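Local atomic coordinates of tryptophan halogenase superfamily (Brevundimonas sp. BAL3, PDB entry 6FRL), a protein that probably uses reduced flavin to halogenate aromatic substrates, with a preference for bromination over chlorination. Residues B[113-125]-B[460-473]. Residues are numbered along the deposited sequence; the frame is centred on the assembly and turned at random.
Sequences GIGFHHYWLKQRR and YPDHHDPAVDAMDP
I114 meets the loop first: its CG2 packs 3.7 Å from V468 CG2 and its CD1 reaches A467 CB, close to where H33 of the second subunit also packs. In the first turn of helix 116-125, the ring of H118 carries D465 CB squarely over one face, a CH-pi contact, while H117 NE2 lies over the opposite face. D465 itself closes an Asx turn through OD1 and the N of A467. Y119 takes V468 CG2 over the centre of its ring, 3.9 Å from the centroid, and M471 SD comes in obliquely beside CE1. W120 offers the edge of its six-membered ring, CZ3, to Y460 CE1, and L121 wedges CD2 against Y460 and CD1 against P461.

K122, with CG anti to its backbone N (chi1 170°), runs out along the loop, laying CB over the H464 ring before a bend at chi4 brings NZ 3.0 Å from D469 OD1. That same oxygen accepts a fairly straight bond from H464 NE2 (2.8 Å, 160°), the donor lying above the carboxylate plane. D469 OD2 goes to R10 of the second subunit. R124, extended, sets its guanidinium off-centre over the Y460 face in a cation-pi contact, CZ 4.2 Å from the ring centroid. The R125 side chain, poorly ordered, gives NH2 to D462 O at 2.9 Å.

A serine in place of Y460 would probably deprive R124 of its aromatic partner, open a gap beside W120 and L121, and leave D455 without the hydroxyl it bonds.

Apolar packing and CH-pi contacts seat the helix on the loop, and K122, H464 and R10 of the second subunit surround one carboxylate, which probably keeps D469 ionised and links this helix-loop contact to the dimer interface.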
loop_
_atom_site.group_PDB
_atom_site.type_symbol
_atom_site.label_atom_id
_atom_site.label_comp_id
_atom_site.label_asym_id
_atom_site.label_seq_id
_atom_site.Cartn_x
_atom_site.Cartn_y
_atom_site.Cartn_z
ATOM N N GLY B 113 0.375 18.722 1.668
ATOM C CA GLY B 113 1.033 17.393 1.632
ATOM C C GLY B 113 1.899 17.022 2.847
ATOM O O GLY B 113 2.381 15.877 2.943
ATOM N N ILE B 114 2.082 17.978 3.771
ATOM C CA ILE B 114 2.922 17.805 4.936
ATOM C C ILE B 114 2.032 17.347 6.085
ATOM O O ILE B 114 0.901 17.808 6.257
ATOM C CB ILE B 114 3.687 19.109 5.265
ATOM C CG1 ILE B 114 4.649 19.432 4.114
ATOM C CG2 ILE B 114 4.476 18.985 6.568
ATOM C CD1 ILE B 114 5.084 20.877 4.054
ATOM N N GLY B 115 2.547 16.404 6.850
ATOM C CA GLY B 115 1.813 15.803 7.931
ATOM C C GLY B 115 1.651 16.789 9.075
ATOM O O GLY B 115 2.596 17.515 9.447
ATOM N N PHE B 116 0.460 16.770 9.664
ATOM C CA PHE B 116 0.167 17.646 10.779
ATOM C C PHE B 116 1.235 17.669 11.877
ATOM O O PHE B 116 1.573 18.740 12.383
ATOM C CB PHE B 116 -1.167 17.263 11.408
ATOM C CG PHE B 116 -1.493 18.075 12.627
ATOM C CD1 PHE B 116 -1.864 19.395 12.503
ATOM C CD2 PHE B 116 -1.432 17.506 13.886
ATOM C CE1 PHE B 116 -2.145 20.139 13.623
ATOM C CE2 PHE B 116 -1.728 18.240 15.004
ATOM C CZ PHE B 116 -2.066 19.567 14.878
ATOM N N HIS B 117 1.726 16.491 12.275
ATOM C CA HIS B 117 2.653 16.392 13.397
ATOM C C HIS B 117 3.907 17.302 13.285
ATOM O O HIS B 117 4.423 17.745 14.319
ATOM C CB HIS B 117 3.032 14.945 13.677
ATOM C CG HIS B 117 3.831 14.284 12.595
ATOM N ND1 HIS B 117 3.250 13.682 11.499
ATOM C CD2 HIS B 117 5.165 14.069 12.479
ATOM C CE1 HIS B 117 4.189 13.131 10.751
ATOM N NE2 HIS B 117 5.365 13.373 11.311
ATOM N N HIS B 118 4.344 17.609 12.059
ATOM C CA HIS B 118 5.478 18.537 11.819
ATOM C C HIS B 118 5.161 19.972 12.257
ATOM O O HIS B 118 5.937 20.581 12.963
ATOM C CB HIS B 118 5.916 18.534 10.343
ATOM C CG HIS B 118 6.422 17.204 9.874
ATOM N ND1 HIS B 118 7.516 16.589 10.447
ATOM C CD2 HIS B 118 5.973 16.360 8.921
ATOM C CE1 HIS B 118 7.739 15.440 9.843
ATOM N NE2 HIS B 118 6.804 15.268 8.926
ATOM N N TYR B 119 3.994 20.475 11.877
ATOM C CA TYR B 119 3.550 21.778 12.331
ATOM C C TYR B 119 3.405 21.789 13.878
ATOM O O TYR B 119 3.865 22.727 14.550
ATOM C CB TYR B 119 2.237 22.157 11.656
ATOM C CG TYR B 119 2.320 22.303 10.154
ATOM C CD1 TYR B 119 2.715 23.499 9.556
ATOM C CD2 TYR B 119 1.976 21.236 9.317
ATOM C CE1 TYR B 119 2.786 23.621 8.161
ATOM C CE2 TYR B 119 2.032 21.336 7.919
ATOM C CZ TYR B 119 2.430 22.525 7.344
ATOM O OH TYR B 119 2.486 22.595 5.966
ATOM N N TRP B 120 2.810 20.726 14.446
ATOM C CA TRP B 120 2.700 20.580 15.898
ATOM C C TRP B 120 4.070 20.601 16.575
ATOM O O TRP B 120 4.238 21.218 17.634
ATOM C CB TRP B 120 1.968 19.294 16.274
ATOM C CG TRP B 120 1.796 19.117 17.749
ATOM C CD1 TRP B 120 0.874 19.727 18.552
ATOM C CD2 TRP B 120 2.590 18.298 18.599
ATOM N NE1 TRP B 120 1.035 19.318 19.860
ATOM C CE2 TRP B 120 2.084 18.441 19.916
ATOM C CE3 TRP B 120 3.673 17.448 18.378
ATOM C CZ2 TRP B 120 2.643 17.765 21.022
ATOM C CZ3 TRP B 120 4.239 16.776 19.478
ATOM C CH2 TRP B 120 3.716 16.940 20.782
ATOM N N LEU B 121 5.049 19.927 15.988
ATOM C CA LEU B 121 6.404 19.960 16.550
ATOM C C LEU B 121 7.067 21.342 16.515
ATOM O O LEU B 121 7.687 21.736 17.499
ATOM C CB LEU B 121 7.316 18.920 15.892
ATOM C CG LEU B 121 6.987 17.496 16.337
ATOM C CD1 LEU B 121 7.460 16.456 15.331
ATOM C CD2 LEU B 121 7.575 17.257 17.724
ATOM N N LYS B 122 6.938 22.061 15.403
ATOM C CA LYS B 122 7.423 23.443 15.314
ATOM C C LYS B 122 6.889 24.287 16.466
ATOM O O LYS B 122 7.653 24.948 17.179
ATOM C CB LYS B 122 7.031 24.114 13.982
ATOM C CG LYS B 122 7.318 25.615 13.988
ATOM C CD LYS B 122 7.105 26.219 12.589
ATOM C CE LYS B 122 7.497 27.672 12.531
ATOM N NZ LYS B 122 8.906 27.816 12.999
ATOM N N GLN B 123 5.580 24.246 16.656
ATOM C CA GLN B 123 4.932 25.031 17.722
ATOM C C GLN B 123 5.365 24.549 19.097
ATOM O O GLN B 123 5.581 25.339 20.008
ATOM C CB GLN B 123 3.405 25.009 17.579
ATOM C CG GLN B 123 2.666 26.133 18.311
ATOM C CD GLN B 123 2.985 27.542 17.788
ATOM O OE1 GLN B 123 3.299 27.756 16.610
ATOM N NE2 GLN B 123 2.933 28.503 18.689
ATOM N N ARG B 124 5.514 23.245 19.244
ATOM C CA ARG B 124 6.011 22.691 20.493
ATOM C C ARG B 124 7.420 23.200 20.796
ATOM O O ARG B 124 7.756 23.393 21.955
ATOM C CB ARG B 124 5.997 21.158 20.452
ATOM C CG ARG B 124 6.483 20.518 21.721
ATOM C CD ARG B 124 6.482 19.016 21.606
ATOM N NE ARG B 124 6.859 18.396 22.882
ATOM C CZ ARG B 124 8.084 17.981 23.208
ATOM N NH1 ARG B 124 9.098 17.986 22.324
ATOM N NH2 ARG B 124 8.271 17.463 24.410
ATOM N N ARG B 125 8.223 23.390 19.748
ATOM C CA ARG B 125 9.588 23.904 19.873
ATOM C C ARG B 125 9.540 25.339 20.423
ATOM O O ARG B 125 10.308 25.691 21.318
ATOM C CB ARG B 125 10.288 23.844 18.504
ATOM C CG ARG B 125 11.788 24.034 18.475
ATOM C CD ARG B 125 12.291 24.340 17.064
ATOM N NE ARG B 125 12.414 23.116 16.262
ATOM C CZ ARG B 125 13.427 22.242 16.340
ATOM N NH1 ARG B 125 14.429 22.402 17.213
ATOM N NH2 ARG B 125 13.431 21.171 15.544
ATOM N N TYR B 460 10.352 12.106 20.220
ATOM C CA TYR B 460 10.099 13.061 19.140
ATOM C C TYR B 460 11.345 13.297 18.310
ATOM O O TYR B 460 12.431 13.199 18.838
ATOM C CB TYR B 460 9.667 14.400 19.737
ATOM C CG TYR B 460 8.463 14.304 20.633
ATOM C CD1 TYR B 460 7.191 14.093 20.087
ATOM C CD2 TYR B 460 8.576 14.404 22.015
ATOM C CE1 TYR B 460 6.063 13.998 20.884
ATOM C CE2 TYR B 460 7.447 14.310 22.828
ATOM C CZ TYR B 460 6.188 14.110 22.239
ATOM O OH TYR B 460 5.053 14.008 23.000
ATOM N N PRO B 461 11.197 13.646 17.019
ATOM C CA PRO B 461 12.352 13.893 16.168
ATOM C C PRO B 461 13.107 15.155 16.504
ATOM O O PRO B 461 12.519 16.068 17.066
ATOM C CB PRO B 461 11.759 14.033 14.758
ATOM C CG PRO B 461 10.292 14.090 14.901
ATOM C CD PRO B 461 9.944 13.555 16.253
ATOM N N ASP B 462 14.379 15.203 16.109
ATOM C CA ASP B 462 15.275 16.352 16.382
ATOM C C ASP B 462 14.833 17.487 15.474
ATOM O O ASP B 462 14.572 18.587 15.962
ATOM C CB ASP B 462 16.783 16.055 16.117
ATOM C CG ASP B 462 17.097 14.538 15.905
ATOM O OD1 ASP B 462 16.718 13.742 16.789
ATOM O OD2 ASP B 462 17.718 14.168 14.863
ATOM N N HIS B 463 14.748 17.209 14.169
ATOM C CA HIS B 463 14.151 18.161 13.224
ATOM C C HIS B 463 12.930 17.634 12.464
ATOM O O HIS B 463 12.899 16.510 11.886
ATOM C CB HIS B 463 15.126 18.829 12.242
ATOM C CG HIS B 463 14.779 20.267 11.971
ATOM N ND1 HIS B 463 13.986 20.669 10.914
ATOM C CD2 HIS B 463 15.093 21.398 12.653
ATOM C CE1 HIS B 463 13.849 21.985 10.944
ATOM N NE2 HIS B 463 14.503 22.449 11.994
ATOM N N HIS B 464 11.890 18.466 12.522
ATOM C CA HIS B 464 10.691 18.399 11.649
ATOM C C HIS B 464 11.013 18.818 10.178
ATOM O O HIS B 464 12.142 19.195 9.852
ATOM C CB HIS B 464 9.538 19.248 12.257
ATOM C CG HIS B 464 9.849 20.712 12.413
ATOM N ND1 HIS B 464 10.145 21.290 13.629
ATOM C CD2 HIS B 464 9.895 21.712 11.501
ATOM C CE1 HIS B 464 10.373 22.581 13.456
ATOM N NE2 HIS B 464 10.221 22.865 12.174
ATOM N N ASP B 465 10.009 18.753 9.307
ATOM C CA ASP B 465 10.119 19.070 7.865
ATOM C C ASP B 465 10.342 20.594 7.670
ATOM O O ASP B 465 9.503 21.363 8.102
ATOM C CB ASP B 465 8.816 18.592 7.187
ATOM C CG ASP B 465 8.829 18.695 5.684
ATOM O OD1 ASP B 465 9.424 19.625 5.106
ATOM O OD2 ASP B 465 8.193 17.823 5.057
ATOM N N PRO B 466 11.446 21.036 7.003
ATOM C CA PRO B 466 11.775 22.494 6.966
ATOM C C PRO B 466 10.904 23.388 6.081
ATOM O O PRO B 466 11.105 24.600 6.086
ATOM C CB PRO B 466 13.209 22.535 6.447
ATOM C CG PRO B 466 13.307 21.319 5.600
ATOM C CD PRO B 466 12.400 20.258 6.190
ATOM N N ALA B 467 9.967 22.821 5.316
ATOM C CA ALA B 467 8.980 23.644 4.582
ATOM C C ALA B 467 7.970 24.293 5.545
ATOM O O ALA B 467 7.327 25.294 5.220
ATOM C CB ALA B 467 8.275 22.803 3.527
ATOM N N VAL B 468 7.875 23.690 6.725
ATOM C CA VAL B 468 7.006 24.112 7.815
ATOM C C VAL B 468 7.478 25.390 8.489
ATOM O O VAL B 468 6.656 26.169 8.918
ATOM C CB VAL B 468 6.891 22.968 8.860
ATOM C CG1 VAL B 468 6.203 23.402 10.134
ATOM C CG2 VAL B 468 6.148 21.786 8.254
ATOM N N ASP B 469 8.795 25.595 8.603
ATOM C CA ASP B 469 9.385 26.842 9.183
ATOM C C ASP B 469 9.185 28.104 8.320
ATOM O O ASP B 469 9.459 29.198 8.781
ATOM C CB ASP B 469 10.869 26.656 9.466
ATOM C CG ASP B 469 11.135 25.605 10.540
ATOM O OD1 ASP B 469 10.489 25.614 11.607
ATOM O OD2 ASP B 469 12.024 24.760 10.322
ATOM N N ALA B 470 8.714 27.946 7.079
ATOM C CA ALA B 470 8.177 29.048 6.249
ATOM C C ALA B 470 6.938 29.778 6.856
ATOM O O ALA B 470 6.645 30.927 6.506
ATOM C CB ALA B 470 7.840 28.531 4.842
ATOM N N MET B 471 6.203 29.105 7.736
ATOM C CA MET B 471 4.978 29.636 8.354
ATOM C C MET B 471 5.281 30.546 9.564
ATOM O O MET B 471 6.246 30.329 10.311
ATOM C CB MET B 471 4.075 28.456 8.763
ATOM C CG MET B 471 2.607 28.765 9.012
ATOM S SD MET B 471 1.523 27.366 8.548
ATOM C CE MET B 471 0.398 27.278 9.942
ATOM N N ASP B 472 4.453 31.574 9.744
ATOM C CA ASP B 472 4.649 32.560 10.809
ATOM C C ASP B 472 4.201 31.977 12.179
ATOM O O ASP B 472 3.088 31.473 12.275
ATOM C CB ASP B 472 3.836 33.823 10.452
ATOM C CG ASP B 472 4.043 34.973 11.434
ATOM O OD1 ASP B 472 5.171 35.513 11.467
ATOM O OD2 ASP B 472 3.070 35.325 12.151
ATOM N N PRO B 473 5.041 32.068 13.241
ATOM C CA PRO B 473 4.686 31.480 14.558
ATOM C C PRO B 473 3.408 32.011 15.213
ATOM O O PRO B 473 2.736 31.265 15.934
ATOM C CB PRO B 473 5.912 31.791 15.449
ATOM C CG PRO B 473 6.563 32.970 14.811
ATOM C CD PRO B 473 6.317 32.811 13.324
#